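Local coordinates for Blr3880 protein (Bradyrhizobium japonicum, PDB 2OOD) that probably catalyses the zinc-dependent hydrolytic deamination of guanine to xanthine and ammonia, a step of purine breakdown, at residues Gly78-Pro83 / Cys135-Ser140; Pro83-Leu88 / Asn331-Ile336; Lys268-His273 / Ala291-Pro296; Phe123-Leu128 / Ser154-Arg159. One frame throughout, in Å; residues are numbered along the deposited sequence.

Interaction 1 of 4, residues Gly78-Pro83 / Cys135-Ser140; sequences GHIHLP and CQAFTS. With ZN (zinc ion), chain B; GUN (guanine), chain C.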
loop_
_atom_site.group_PDB
_atom_site.type_symbol
_atom_site.label_atom_id
_atom_site.label_comp_id
_atom_site.label_asym_id
_atom_site.label_seq_id
_atom_site.Cartn_x
_atom_site.Cartn_y
_atom_site.Cartn_z
ATOM N N GLY A 78 13.730 -9.536 -7.026
ATOM C CA GLY A 78 14.977 -10.017 -6.464
ATOM C C GLY A 78 15.010 -10.446 -5.014
ATOM O O GLY A 78 16.091 -10.558 -4.453
ATOM N N HIS A 79 13.867 -10.718 -4.394
ATOM C CA HIS A 79 13.901 -11.101 -2.994
ATOM C C HIS A 79 12.592 -11.628 -2.415
ATOM O O HIS A 79 11.831 -10.853 -1.843
ATOM C CB HIS A 79 14.348 -9.889 -2.181
ATOM C CG HIS A 79 14.803 -10.214 -0.795
ATOM N ND1 HIS A 79 16.130 -10.193 -0.431
ATOM C CD2 HIS A 79 14.112 -10.538 0.322
ATOM C CE1 HIS A 79 16.237 -10.487 0.853
ATOM N NE2 HIS A 79 15.027 -10.701 1.333
ATOM N N ILE A 80 12.325 -12.927 -2.562
ATOM C CA ILE A 80 11.113 -13.538 -1.989
ATOM C C ILE A 80 11.525 -14.729 -1.150
ATOM O O ILE A 80 12.610 -15.269 -1.321
ATOM C CB ILE A 80 10.098 -14.082 -3.038
ATOM C CG1 ILE A 80 10.623 -13.880 -4.449
ATOM C CG2 ILE A 80 8.733 -13.446 -2.842
ATOM C CD1 ILE A 80 11.748 -14.810 -4.796
ATOM N N HIS A 81 10.649 -15.135 -0.243
ATOM C CA HIS A 81 10.888 -16.277 0.630
ATOM C C HIS A 81 9.820 -17.316 0.305
ATOM O O HIS A 81 8.682 -17.203 0.756
ATOM C CB HIS A 81 10.769 -15.860 2.100
ATOM C CG HIS A 81 11.928 -15.062 2.613
ATOM N ND1 HIS A 81 13.061 -15.646 3.133
ATOM C CD2 HIS A 81 12.109 -13.725 2.728
ATOM C CE1 HIS A 81 13.889 -14.703 3.549
ATOM N NE2 HIS A 81 13.336 -13.528 3.315
ATOM N N LEU A 82 10.191 -18.320 -0.479
ATOM C CA LEU A 82 9.269 -19.385 -0.872
ATOM C C LEU A 82 8.437 -19.978 0.270
ATOM O O LEU A 82 7.209 -20.045 0.181
ATOM C CB LEU A 82 10.038 -20.512 -1.572
ATOM C CG LEU A 82 9.430 -21.917 -1.492
ATOM C CD1 LEU A 82 8.102 -21.962 -2.222
ATOM C CD2 LEU A 82 10.401 -22.920 -2.083
ATOM N N PRO A 83 9.093 -20.419 1.355
ATOM C CA PRO A 83 8.369 -21.007 2.481
ATOM C C PRO A 83 7.501 -20.048 3.292
ATOM O O PRO A 83 6.882 -20.456 4.271
ATOM C CB PRO A 83 9.483 -21.638 3.310
ATOM C CG PRO A 83 10.604 -20.690 3.099
ATOM C CD PRO A 83 10.543 -20.401 1.621
ATOM N N CYS A 135 12.534 -14.607 -10.344
ATOM C CA CYS A 135 12.723 -14.227 -8.947
ATOM C C CYS A 135 13.935 -14.888 -8.291
ATOM O O CYS A 135 14.358 -15.971 -8.687
ATOM C CB CYS A 135 11.472 -14.580 -8.134
ATOM S SG CYS A 135 11.247 -16.364 -7.850
ATOM N N GLN A 136 14.497 -14.214 -7.293
ATOM C CA GLN A 136 15.623 -14.741 -6.537
ATOM C C GLN A 136 14.980 -15.132 -5.215
ATOM O O GLN A 136 14.645 -14.274 -4.405
ATOM C CB GLN A 136 16.685 -13.667 -6.326
ATOM C CG GLN A 136 17.850 -14.129 -5.477
ATOM C CD GLN A 136 19.011 -13.176 -5.542
ATOM O OE1 GLN A 136 18.838 -11.972 -5.399
ATOM N NE2 GLN A 136 20.208 -13.707 -5.757
ATOM N N ALA A 137 14.811 -16.433 -5.003
ATOM C CA ALA A 137 14.134 -16.919 -3.812
ATOM C C ALA A 137 14.922 -17.543 -2.676
ATOM O O ALA A 137 15.884 -18.285 -2.879
ATOM C CB ALA A 137 13.044 -17.885 -4.230
ATOM N N PHE A 138 14.478 -17.232 -1.466
ATOM C CA PHE A 138 15.051 -17.801 -0.263
ATOM C C PHE A 138 14.186 -19.030 -0.006
ATOM O O PHE A 138 12.997 -19.039 -0.325
ATOM C CB PHE A 138 14.919 -16.828 0.904
ATOM C CG PHE A 138 15.951 -15.743 0.903
ATOM C CD1 PHE A 138 17.195 -15.951 1.487
ATOM C CD2 PHE A 138 15.699 -14.525 0.280
ATOM C CE1 PHE A 138 18.177 -14.957 1.452
ATOM C CE2 PHE A 138 16.675 -13.526 0.238
ATOM C CZ PHE A 138 17.912 -13.745 0.823
ATOM N N THR A 139 14.775 -20.070 0.558
ATOM C CA THR A 139 14.039 -21.288 0.845
ATOM C C THR A 139 14.248 -21.583 2.326
ATOM O O THR A 139 14.588 -20.682 3.092
ATOM C CB THR A 139 14.569 -22.437 -0.030
ATOM O OG1 THR A 139 15.970 -22.617 0.206
ATOM C CG2 THR A 139 14.375 -22.107 -1.506
ATOM N N SER A 140 14.026 -22.819 2.749
ATOM C CA SER A 140 14.256 -23.143 4.147
ATOM C C SER A 140 15.634 -23.794 4.242
ATOM O O SER A 140 16.378 -23.840 3.259
ATOM C CB SER A 140 13.180 -24.090 4.681
ATOM O OG SER A 140 13.187 -25.318 3.981
HETATM ZN ZN ZN B . 14.103 -11.548 3.141
HETATM N N9 GUN C . 16.710 -12.487 7.294
HETATM C C8 GUN C . 16.741 -12.580 8.646
HETATM N N7 GUN C . 15.738 -11.940 9.174
HETATM C C5 GUN C . 14.983 -11.395 8.196
HETATM C C6 GUN C . 13.789 -10.602 8.165
HETATM O O6 GUN C . 13.200 -10.277 9.203
HETATM N N1 GUN C . 13.295 -10.219 6.920
HETATM C C2 GUN C . 13.942 -10.585 5.750
HETATM N N2 GUN C . 13.424 -10.200 4.523
HETATM N N3 GUN C . 15.045 -11.313 5.770
HETATM C C4 GUN C . 15.598 -11.731 6.955
HETATM O O HOH W 1 12.608 -18.260 3.959
HETATM O O HOH W 2 11.693 -11.455 3.981
#
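The HxH metal motif of the amidohydrolase TIM barrel lies at the C-terminal end of the strand carrying His79 and His81, which pairs in parallel with the strand ending at Phe138. Two backbone bonds join the strands, Ile80 N to Gln136 O and Phe138 N to Ile80 O at 2.7 Å, and a third, Leu82 N to Phe138 O at 2.9 Å, follows just beyond the first strand. His79 NE2 and His81 NE2 bind the zinc ion at 2.2 and 2.1 Å, and guanine N2 and a water also reach the metal; His234 and Asp326 complete its protein ligands. Phe138 lies beside His81, both CG atoms anti to their own carbonyl carbons, and the rings form an offset stack with centroids 4.6 Å apart and planes at 23°. His79 meets the same phenyl ring obliquely, the planes at 54°. On the other nitrogen of His81, a second water accepts from ND1 at 2.8 Å and donates to Thr139 O, which probably helps to fix the rotation of the imidazole while NE2 holds the metal. On the opposite face of the sheet, Ile80 CD1 packs on Ala137 CB at 3.4 Å and also meets Cys135. Helix 113-129 covers this side through Phe123 and Leu127, helix 143-156 adds Leu149, and strand 160-166 flanks the 132-138 strand on its far edge.

Interaction 2 of 4, residues Pro83-Leu88 / Asn331-Ile336; sequences PQTRVL and NRFSMI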
loop_
_atom_site.group_PDB
_atom_site.type_symbol
_atom_site.label_atom_id
_atom_site.label_comp_id
_atom_site.label_asym_id
_atom_site.label_seq_id
_atom_site.Cartn_x
_atom_site.Cartn_y
_atom_site.Cartn_z
ATOM N N PRO A 83 9.093 -20.419 1.355
ATOM C CA PRO A 83 8.369 -21.007 2.481
ATOM C C PRO A 83 7.501 -20.048 3.292
ATOM O O PRO A 83 6.882 -20.456 4.271
ATOM C CB PRO A 83 9.483 -21.638 3.310
ATOM C CG PRO A 83 10.604 -20.690 3.099
ATOM C CD PRO A 83 10.543 -20.401 1.621
ATOM N N GLN A 84 7.443 -18.783 2.892
ATOM C CA GLN A 84 6.629 -17.818 3.616
ATOM C C GLN A 84 5.349 -17.460 2.860
ATOM O O GLN A 84 4.567 -16.603 3.293
ATOM C CB GLN A 84 7.449 -16.569 3.903
ATOM C CG GLN A 84 8.507 -16.797 4.958
ATOM C CD GLN A 84 9.438 -15.619 5.111
ATOM O OE1 GLN A 84 9.016 -14.474 5.008
ATOM N NE2 GLN A 84 10.709 -15.891 5.371
ATOM N N THR A 85 5.139 -18.145 1.738
ATOM C CA THR A 85 3.977 -17.952 0.877
ATOM C C THR A 85 2.639 -17.929 1.609
ATOM O O THR A 85 1.724 -17.208 1.222
ATOM C CB THR A 85 3.897 -19.073 -0.188
ATOM O OG1 THR A 85 5.045 -19.008 -1.042
ATOM C CG2 THR A 85 2.633 -18.945 -1.020
ATOM N N ARG A 86 2.529 -18.715 2.671
ATOM C CA ARG A 86 1.280 -18.819 3.407
ATOM C C ARG A 86 1.150 -17.927 4.629
ATOM O O ARG A 86 0.065 -17.829 5.204
ATOM C CB ARG A 86 1.072 -20.275 3.820
ATOM C CG ARG A 86 -0.321 -20.610 4.300
ATOM C CD ARG A 86 -0.432 -22.091 4.589
ATOM N NE ARG A 86 -1.813 -22.482 4.829
ATOM C CZ ARG A 86 -2.202 -23.720 5.118
ATOM N NH1 ARG A 86 -1.305 -24.693 5.207
ATOM N NH2 ARG A 86 -3.491 -23.985 5.311
ATOM N N VAL A 87 2.235 -17.262 5.018
ATOM C CA VAL A 87 2.208 -16.419 6.210
ATOM C C VAL A 87 2.617 -14.951 6.010
ATOM O O VAL A 87 3.278 -14.370 6.870
ATOM C CB VAL A 87 3.101 -17.048 7.313
ATOM C CG1 VAL A 87 2.503 -18.367 7.772
ATOM C CG2 VAL A 87 4.509 -17.282 6.777
ATOM N N LEU A 88 2.189 -14.336 4.912
ATOM C CA LEU A 88 2.573 -12.960 4.626
ATOM C C LEU A 88 1.888 -11.789 5.332
ATOM O O LEU A 88 2.021 -10.650 4.896
ATOM C CB LEU A 88 2.530 -12.705 3.115
ATOM C CG LEU A 88 1.411 -13.206 2.198
ATOM C CD1 LEU A 88 0.080 -13.187 2.877
ATOM C CD2 LEU A 88 1.382 -12.324 0.974
ATOM N N ASN A 331 3.743 -7.730 2.369
ATOM C CA ASN A 331 2.405 -8.298 2.276
ATOM C C ASN A 331 1.813 -8.387 0.878
ATOM O O ASN A 331 0.628 -8.677 0.729
ATOM C CB ASN A 331 1.456 -7.517 3.198
ATOM C CG ASN A 331 1.437 -6.020 2.902
ATOM O OD1 ASN A 331 2.456 -5.427 2.548
ATOM N ND2 ASN A 331 0.276 -5.400 3.070
ATOM N N ARG A 332 2.636 -8.163 -0.141
ATOM C CA ARG A 332 2.170 -8.205 -1.528
ATOM C C ARG A 332 3.073 -9.052 -2.420
ATOM O O ARG A 332 4.298 -8.981 -2.321
ATOM C CB ARG A 332 2.116 -6.789 -2.102
ATOM C CG ARG A 332 1.377 -5.783 -1.243
ATOM C CD ARG A 332 -0.105 -6.081 -1.179
ATOM N NE ARG A 332 -0.784 -5.162 -0.277
ATOM C CZ ARG A 332 -2.068 -5.242 0.046
ATOM N NH1 ARG A 332 -2.825 -6.206 -0.464
ATOM N NH2 ARG A 332 -2.591 -4.363 0.892
ATOM N N PHE A 333 2.463 -9.835 -3.308
ATOM C CA PHE A 333 3.216 -10.692 -4.223
ATOM C C PHE A 333 3.590 -9.988 -5.522
ATOM O O PHE A 333 4.512 -10.406 -6.215
ATOM C CB PHE A 333 2.411 -11.944 -4.579
ATOM C CG PHE A 333 2.870 -13.190 -3.878
ATOM C CD1 PHE A 333 2.354 -13.542 -2.635
ATOM C CD2 PHE A 333 3.820 -14.017 -4.463
ATOM C CE1 PHE A 333 2.781 -14.702 -1.991
ATOM C CE2 PHE A 333 4.252 -15.176 -3.823
ATOM C CZ PHE A 333 3.732 -15.515 -2.591
ATOM N N SER A 334 2.874 -8.923 -5.856
ATOM C CA SER A 334 3.132 -8.211 -7.097
ATOM C C SER A 334 4.152 -7.080 -7.037
ATOM O O SER A 334 4.200 -6.326 -6.070
ATOM C CB SER A 334 1.821 -7.657 -7.643
ATOM O OG SER A 334 2.028 -7.082 -8.917
HETATM N N MSE A 335 4.964 -6.962 -8.084
HETATM C CA MSE A 335 5.955 -5.899 -8.162
HETATM C C MSE A 335 5.249 -4.562 -8.373
HETATM O O MSE A 335 5.830 -3.499 -8.155
HETATM C CB MSE A 335 6.931 -6.148 -9.307
HETATM C CG MSE A 335 7.829 -7.342 -9.089
HETATM SE SE MSE A 335 8.714 -7.280 -7.352
HETATM C CE MSE A 335 9.879 -5.743 -7.668
ATOM N N ILE A 336 3.994 -4.617 -8.802
ATOM C CA ILE A 336 3.219 -3.408 -9.009
ATOM C C ILE A 336 2.895 -2.824 -7.637
ATOM O O ILE A 336 2.922 -1.610 -7.450
ATOM C CB ILE A 336 1.916 -3.717 -9.768
ATOM C CG1 ILE A 336 2.250 -4.219 -11.166
ATOM C CG2 ILE A 336 1.048 -2.482 -9.868
ATOM C CD1 ILE A 336 1.040 -4.637 -11.938
#
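Phe333 reaches the loop that follows the zinc-binding strand and touches both Thr85 and Leu88. Phe333 CZ meets Thr85 CG2 at 3.9 Å, while Phe333 CD1, on one flank of the ring, lies 3.9 Å from Leu88 CD2. Both side chains cross that of Phe333 at about a right angle, and their methyls approach the ring obliquely. Phe333 CZ in fact lies against both branches of Thr85, with OG1 at 4.0 Å; a chi1 of -63° puts this hydroxyl beside the backbone N, where it also hydrogen-bonds Leu82 O. Leu88 CD2 also comes within 3.7 Å of Asn331 O. At the backbone, Asn331 CA makes a CH...O contact of 3.5 Å with Leu88 O. The Asn331 amide is engaged by the second subunit, where ND2 bonds Met446 O and Asp340 OD1 of that chain. A type I turn from Gln84 to Val87, closed by Val87 N to Gln84 O, shapes the loop. Ser334, at the N-cap of helix 335-352, accepts from Ile336 N at its OG, 3.2 Å away. The Phe333 ring also packs on Phe123, Ala126 and Leu127 of helix 113-129, while Gln84 leans on helix 95-107.

Interaction 3 of 4, residues Lys268-His273 / Ala291-Pro296; sequences KFSGGH and AVVFCP. With GUN (guanine), chain C.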
loop_
_atom_site.group_PDB
_atom_site.type_symbol
_atom_site.label_atom_id
_atom_site.label_comp_id
_atom_site.label_asym_id
_atom_site.label_seq_id
_atom_site.Cartn_x
_atom_site.Cartn_y
_atom_site.Cartn_z
ATOM N N LYS A 268 27.181 -10.496 -8.505
ATOM C CA LYS A 268 26.214 -11.546 -8.212
ATOM C C LYS A 268 25.865 -11.682 -6.733
ATOM O O LYS A 268 25.284 -12.686 -6.315
ATOM C CB LYS A 268 26.705 -12.890 -8.761
ATOM C CG LYS A 268 26.738 -12.956 -10.284
ATOM C CD LYS A 268 27.189 -14.322 -10.776
ATOM C CE LYS A 268 27.236 -14.373 -12.295
ATOM N NZ LYS A 268 27.568 -15.733 -12.798
ATOM N N PHE A 269 26.229 -10.677 -5.945
ATOM C CA PHE A 269 25.903 -10.669 -4.522
ATOM C C PHE A 269 24.686 -9.770 -4.347
ATOM O O PHE A 269 24.637 -8.673 -4.907
ATOM C CB PHE A 269 27.045 -10.087 -3.693
ATOM C CG PHE A 269 26.680 -9.821 -2.249
ATOM C CD1 PHE A 269 26.939 -10.768 -1.262
ATOM C CD2 PHE A 269 26.098 -8.611 -1.869
ATOM C CE1 PHE A 269 26.632 -10.509 0.081
ATOM C CE2 PHE A 269 25.790 -8.352 -0.528
ATOM C CZ PHE A 269 26.060 -9.303 0.440
ATOM N N SER A 270 23.705 -10.220 -3.577
ATOM C CA SER A 270 22.525 -9.406 -3.341
ATOM C C SER A 270 22.281 -9.301 -1.846
ATOM O O SER A 270 22.138 -10.317 -1.168
ATOM C CB SER A 270 21.301 -10.016 -4.029
ATOM O OG SER A 270 21.394 -9.909 -5.437
ATOM N N GLY A 271 22.263 -8.073 -1.336
ATOM C CA GLY A 271 22.015 -7.860 0.078
ATOM C C GLY A 271 20.645 -7.235 0.239
ATOM O O GLY A 271 20.448 -6.087 -0.134
ATOM N N GLY A 272 19.695 -7.976 0.792
ATOM C CA GLY A 272 18.356 -7.442 0.944
ATOM C C GLY A 272 18.174 -6.354 1.982
ATOM O O GLY A 272 18.785 -6.406 3.045
ATOM N N HIS A 273 17.335 -5.368 1.665
ATOM C CA HIS A 273 17.027 -4.266 2.576
ATOM C C HIS A 273 18.217 -3.368 2.913
ATOM O O HIS A 273 18.925 -3.612 3.893
ATOM C CB HIS A 273 16.474 -4.811 3.894
ATOM C CG HIS A 273 15.359 -5.789 3.732
ATOM N ND1 HIS A 273 15.532 -7.142 3.907
ATOM C CD2 HIS A 273 14.046 -5.607 3.460
ATOM C CE1 HIS A 273 14.371 -7.753 3.759
ATOM N NE2 HIS A 273 13.453 -6.845 3.489
ATOM N N ALA A 291 25.176 -5.825 -5.206
ATOM C CA ALA A 291 23.883 -5.169 -5.353
ATOM C C ALA A 291 23.019 -5.227 -4.109
ATOM O O ALA A 291 23.151 -6.131 -3.294
ATOM C CB ALA A 291 23.133 -5.779 -6.527
ATOM N N VAL A 292 22.133 -4.251 -3.966
ATOM C CA VAL A 292 21.230 -4.205 -2.827
ATOM C C VAL A 292 19.813 -4.386 -3.367
ATOM O O VAL A 292 19.531 -4.021 -4.509
ATOM C CB VAL A 292 21.344 -2.856 -2.056
ATOM C CG1 VAL A 292 20.926 -1.709 -2.940
ATOM C CG2 VAL A 292 20.483 -2.886 -0.816
ATOM N N VAL A 293 18.932 -4.971 -2.561
ATOM C CA VAL A 293 17.561 -5.193 -2.985
ATOM C C VAL A 293 16.611 -4.391 -2.112
ATOM O O VAL A 293 16.467 -4.663 -0.923
ATOM C CB VAL A 293 17.177 -6.687 -2.909
ATOM C CG1 VAL A 293 15.799 -6.890 -3.495
ATOM C CG2 VAL A 293 18.205 -7.536 -3.645
ATOM N N PHE A 294 15.970 -3.401 -2.728
ATOM C CA PHE A 294 15.025 -2.499 -2.070
ATOM C C PHE A 294 13.646 -3.144 -1.935
ATOM O O PHE A 294 12.934 -3.306 -2.920
ATOM C CB PHE A 294 14.967 -1.192 -2.892
ATOM C CG PHE A 294 13.915 -0.201 -2.449
ATOM C CD1 PHE A 294 13.514 -0.108 -1.123
ATOM C CD2 PHE A 294 13.385 0.702 -3.365
ATOM C CE1 PHE A 294 12.609 0.870 -0.717
ATOM C CE2 PHE A 294 12.479 1.686 -2.969
ATOM C CZ PHE A 294 12.094 1.766 -1.645
ATOM N N CYS A 295 13.275 -3.499 -0.709
ATOM C CA CYS A 295 11.987 -4.135 -0.443
ATOM C C CYS A 295 11.099 -3.243 0.415
ATOM O O CYS A 295 10.897 -3.512 1.593
ATOM C CB CYS A 295 12.213 -5.466 0.276
ATOM S SG CYS A 295 13.380 -6.559 -0.549
ATOM N N PRO A 296 10.528 -2.190 -0.177
ATOM C CA PRO A 296 9.660 -1.237 0.515
ATOM C C PRO A 296 8.451 -1.772 1.273
ATOM O O PRO A 296 8.193 -1.329 2.387
ATOM C CB PRO A 296 9.276 -0.260 -0.591
ATOM C CG PRO A 296 9.300 -1.101 -1.800
ATOM C CD PRO A 296 10.544 -1.916 -1.623
HETATM N N9 GUN C . 16.710 -12.487 7.294
HETATM C C8 GUN C . 16.741 -12.580 8.646
HETATM N N7 GUN C . 15.738 -11.940 9.174
HETATM C C5 GUN C . 14.983 -11.395 8.196
HETATM C C6 GUN C . 13.789 -10.602 8.165
HETATM O O6 GUN C . 13.200 -10.277 9.203
HETATM N N1 GUN C . 13.295 -10.219 6.920
HETATM C C2 GUN C . 13.942 -10.585 5.750
HETATM N N2 GUN C . 13.424 -10.200 4.523
HETATM N N3 GUN C . 15.045 -11.313 5.770
HETATM C C4 GUN C . 15.598 -11.731 6.955
#
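A beta-alpha-beta unit of the TIM barrel brings strands 269-272 and 291-294 together in parallel, with His273 of the guanine pocket just beyond the first. Four backbone bonds form a ladder, Ala291 N to Phe269 O, Gly271 N to Ala291 O, Val293 N to Gly271 O (3.1 Å, the longest) and His273 N to Val293 O (2.8 Å, the shortest). Ser270 CB and Val293 CG2 touch at 4.0 Å on one face; on the other, Val292 CG2, anti to its backbone N, closes on Gly271 O at 3.3 Å. Ala291 CB rests 3.6 Å from Phe269 O. The His273 ring stands near the guanine and the zinc site, and its NE2 shares weak hydrogen bonds with Asp326 OD2 and Ser298 OG. Cys295 packs against this imidazole through CB, 3.7 Å from His273 CD2, and lays SG over one ring face, 4.4 Å from the centroid.

Interaction 4 of 4, residues Phe123-Leu128 / Ser154-Arg159; sequences FLDALL and SRRNMR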
loop_
_atom_site.group_PDB
_atom_site.type_symbol
_atom_site.label_atom_id
_atom_site.label_comp_id
_atom_site.label_asym_id
_atom_site.label_seq_id
_atom_site.Cartn_x
_atom_site.Cartn_y
_atom_site.Cartn_z
ATOM N N PHE A 123 3.276 -20.825 -4.701
ATOM C CA PHE A 123 4.251 -19.750 -4.755
ATOM C C PHE A 123 4.393 -19.258 -6.196
ATOM O O PHE A 123 4.272 -18.065 -6.463
ATOM C CB PHE A 123 5.591 -20.271 -4.234
ATOM C CG PHE A 123 6.723 -19.296 -4.344
ATOM C CD1 PHE A 123 6.797 -18.193 -3.505
ATOM C CD2 PHE A 123 7.744 -19.503 -5.266
ATOM C CE1 PHE A 123 7.875 -17.311 -3.580
ATOM C CE2 PHE A 123 8.826 -18.628 -5.350
ATOM C CZ PHE A 123 8.889 -17.531 -4.503
ATOM N N LEU A 124 4.646 -20.179 -7.121
ATOM C CA LEU A 124 4.811 -19.825 -8.525
ATOM C C LEU A 124 3.515 -19.345 -9.182
ATOM O O LEU A 124 3.551 -18.505 -10.081
ATOM C CB LEU A 124 5.406 -21.004 -9.303
ATOM C CG LEU A 124 6.867 -21.312 -8.951
ATOM C CD1 LEU A 124 7.310 -22.598 -9.600
ATOM C CD2 LEU A 124 7.749 -20.169 -9.403
ATOM N N ASP A 125 2.371 -19.867 -8.747
ATOM C CA ASP A 125 1.100 -19.418 -9.316
ATOM C C ASP A 125 0.872 -17.959 -8.916
ATOM O O ASP A 125 0.518 -17.130 -9.746
ATOM C CB ASP A 125 -0.078 -20.260 -8.809
ATOM C CG ASP A 125 -0.095 -21.668 -9.378
ATOM O OD1 ASP A 125 0.694 -21.970 -10.296
ATOM O OD2 ASP A 125 -0.917 -22.476 -8.902
ATOM N N ALA A 126 1.082 -17.649 -7.639
ATOM C CA ALA A 126 0.903 -16.290 -7.145
ATOM C C ALA A 126 1.815 -15.317 -7.885
ATOM O O ALA A 126 1.409 -14.203 -8.208
ATOM C CB ALA A 126 1.183 -16.236 -5.661
ATOM N N LEU A 127 3.045 -15.743 -8.150
ATOM C CA LEU A 127 4.005 -14.912 -8.858
ATOM C C LEU A 127 3.585 -14.614 -10.290
ATOM O O LEU A 127 3.757 -13.499 -10.774
ATOM C CB LEU A 127 5.383 -15.576 -8.870
ATOM C CG LEU A 127 6.223 -15.450 -7.600
ATOM C CD1 LEU A 127 7.548 -16.163 -7.796
ATOM C CD2 LEU A 127 6.449 -13.983 -7.284
ATOM N N LEU A 128 3.039 -15.613 -10.973
ATOM C CA LEU A 128 2.614 -15.439 -12.354
ATOM C C LEU A 128 1.369 -14.567 -12.456
ATOM O O LEU A 128 1.263 -13.722 -13.348
ATOM C CB LEU A 128 2.361 -16.804 -13.003
ATOM C CG LEU A 128 3.602 -17.672 -13.219
ATOM C CD1 LEU A 128 3.166 -19.042 -13.684
ATOM C CD2 LEU A 128 4.535 -17.033 -14.234
ATOM N N SER A 154 11.301 -25.733 -13.606
ATOM C CA SER A 154 11.681 -26.337 -14.876
ATOM C C SER A 154 10.464 -26.666 -15.742
ATOM O O SER A 154 10.467 -26.399 -16.944
ATOM C CB SER A 154 12.488 -27.611 -14.633
ATOM O OG SER A 154 13.720 -27.300 -14.019
ATOM N N ARG A 155 9.429 -27.244 -15.136
ATOM C CA ARG A 155 8.225 -27.600 -15.876
ATOM C C ARG A 155 7.606 -26.380 -16.547
ATOM O O ARG A 155 7.020 -26.487 -17.638
ATOM C CB ARG A 155 7.197 -28.250 -14.946
ATOM C CG ARG A 155 7.711 -29.488 -14.236
ATOM C CD ARG A 155 6.655 -30.079 -13.334
ATOM N NE ARG A 155 7.236 -31.099 -12.476
ATOM C CZ ARG A 155 7.672 -30.884 -11.237
ATOM N NH1 ARG A 155 7.584 -29.678 -10.703
ATOM N NH2 ARG A 155 8.216 -31.874 -10.539
ATOM N N ARG A 156 7.733 -25.223 -15.902
ATOM C CA ARG A 156 7.188 -23.995 -16.458
ATOM C C ARG A 156 8.290 -23.287 -17.236
ATOM O O ARG A 156 8.046 -22.311 -17.942
ATOM C CB ARG A 156 6.663 -23.101 -15.337
ATOM C CG ARG A 156 5.888 -23.856 -14.276
ATOM C CD ARG A 156 4.935 -22.959 -13.517
ATOM N NE ARG A 156 4.404 -23.615 -12.325
ATOM C CZ ARG A 156 3.418 -23.124 -11.578
ATOM N NH1 ARG A 156 2.851 -21.973 -11.899
ATOM N NH2 ARG A 156 3.003 -23.779 -10.504
ATOM N N ASN A 157 9.501 -23.814 -17.104
ATOM C CA ASN A 157 10.690 -23.286 -17.763
ATOM C C ASN A 157 10.906 -21.799 -17.506
ATOM O O ASN A 157 11.033 -20.997 -18.435
ATOM C CB ASN A 157 10.640 -23.560 -19.266
ATOM C CG ASN A 157 12.019 -23.531 -19.902
ATOM O OD1 ASN A 157 13.022 -23.739 -19.219
ATOM N ND2 ASN A 157 12.076 -23.291 -21.211
HETATM N N MSE A 158 10.962 -21.445 -16.226
HETATM C CA MSE A 158 11.164 -20.065 -15.810
HETATM C C MSE A 158 12.581 -19.883 -15.292
HETATM O O MSE A 158 13.139 -20.796 -14.676
HETATM C CB MSE A 158 10.195 -19.711 -14.693
HETATM C CG MSE A 158 8.746 -19.877 -15.052
HETATM SE SE MSE A 158 7.611 -19.595 -13.484
HETATM C CE MSE A 158 7.709 -21.371 -12.693
ATOM N N ARG A 159 13.170 -18.716 -15.544
ATOM C CA ARG A 159 14.507 -18.458 -15.040
ATOM C C ARG A 159 14.311 -18.089 -13.580
ATOM O O ARG A 159 13.509 -17.213 -13.255
ATOM C CB ARG A 159 15.182 -17.314 -15.791
ATOM C CG ARG A 159 16.586 -17.044 -15.293
ATOM C CD ARG A 159 17.375 -16.236 -16.291
ATOM N NE ARG A 159 17.707 -17.009 -17.487
ATOM C CZ ARG A 159 18.437 -18.124 -17.485
ATOM N NH1 ARG A 159 18.917 -18.613 -16.346
ATOM N NH2 ARG A 159 18.696 -18.752 -18.628
#
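Leu124 lies against one face of the Arg156 guanidinium, its CB over the centre and 3.7 Å from Arg156 CZ. The group is also held at its rim: Asp125 OD1 accepts from Arg156 NH1 at 2.7 Å and from Arg156 NH2 at 2.9 Å, an end-on salt bridge in which both nitrogens use the same oxygen. That oxygen lies near the guanidinium plane, although the carboxylate is turned 46° against it. Leu128 CD1 approaches another part of the edge, 3.4 Å from Arg156 NH1. Arg156 reaches across because its chain is extended from CG to NE. Glu152 pairs with its NE, and Lys121 with the other Asp125 oxygen, extending the charged network. Next to it, selenomethionine Met158 bends at chi3 (-84°) and sets CE 3.4 Å from Leu124 CD1, with SE 4.1 Å from Leu128 CD2. A Schellman motif with Asn157 at C-prime ends helix 143-156 and sends the chain toward strand 160-166. The contact thus joins neighbouring outer helices 113-129 and 143-156 of the barrel, beside strand 132-138, on which Leu127 packs.

Overall arrangement
From the N terminus, strand 70-81 runs directly into the 83-88 loop, and interactions 1 and 2 share Pro83. Interaction 1 closes a loop of 51 residues by pairing strands 70-81 and 132-138. Interaction 4 opens within that loop and closes beyond it, so the two cross, and Phe123 and Leu127 of helix 113-129 pack against interaction 1. Interaction 3 follows later as a short closure between adjacent strands; it meets interaction 1 through His79 and Val293, and both touch guanine. Interaction 2 spans 242 residues, enclosing interactions 3 and 4 and crossing interaction 1. Its Phe333 rests on helix 113-129, linking the post-strand loop and the start of helix 335-352 to the barrel's outer layer.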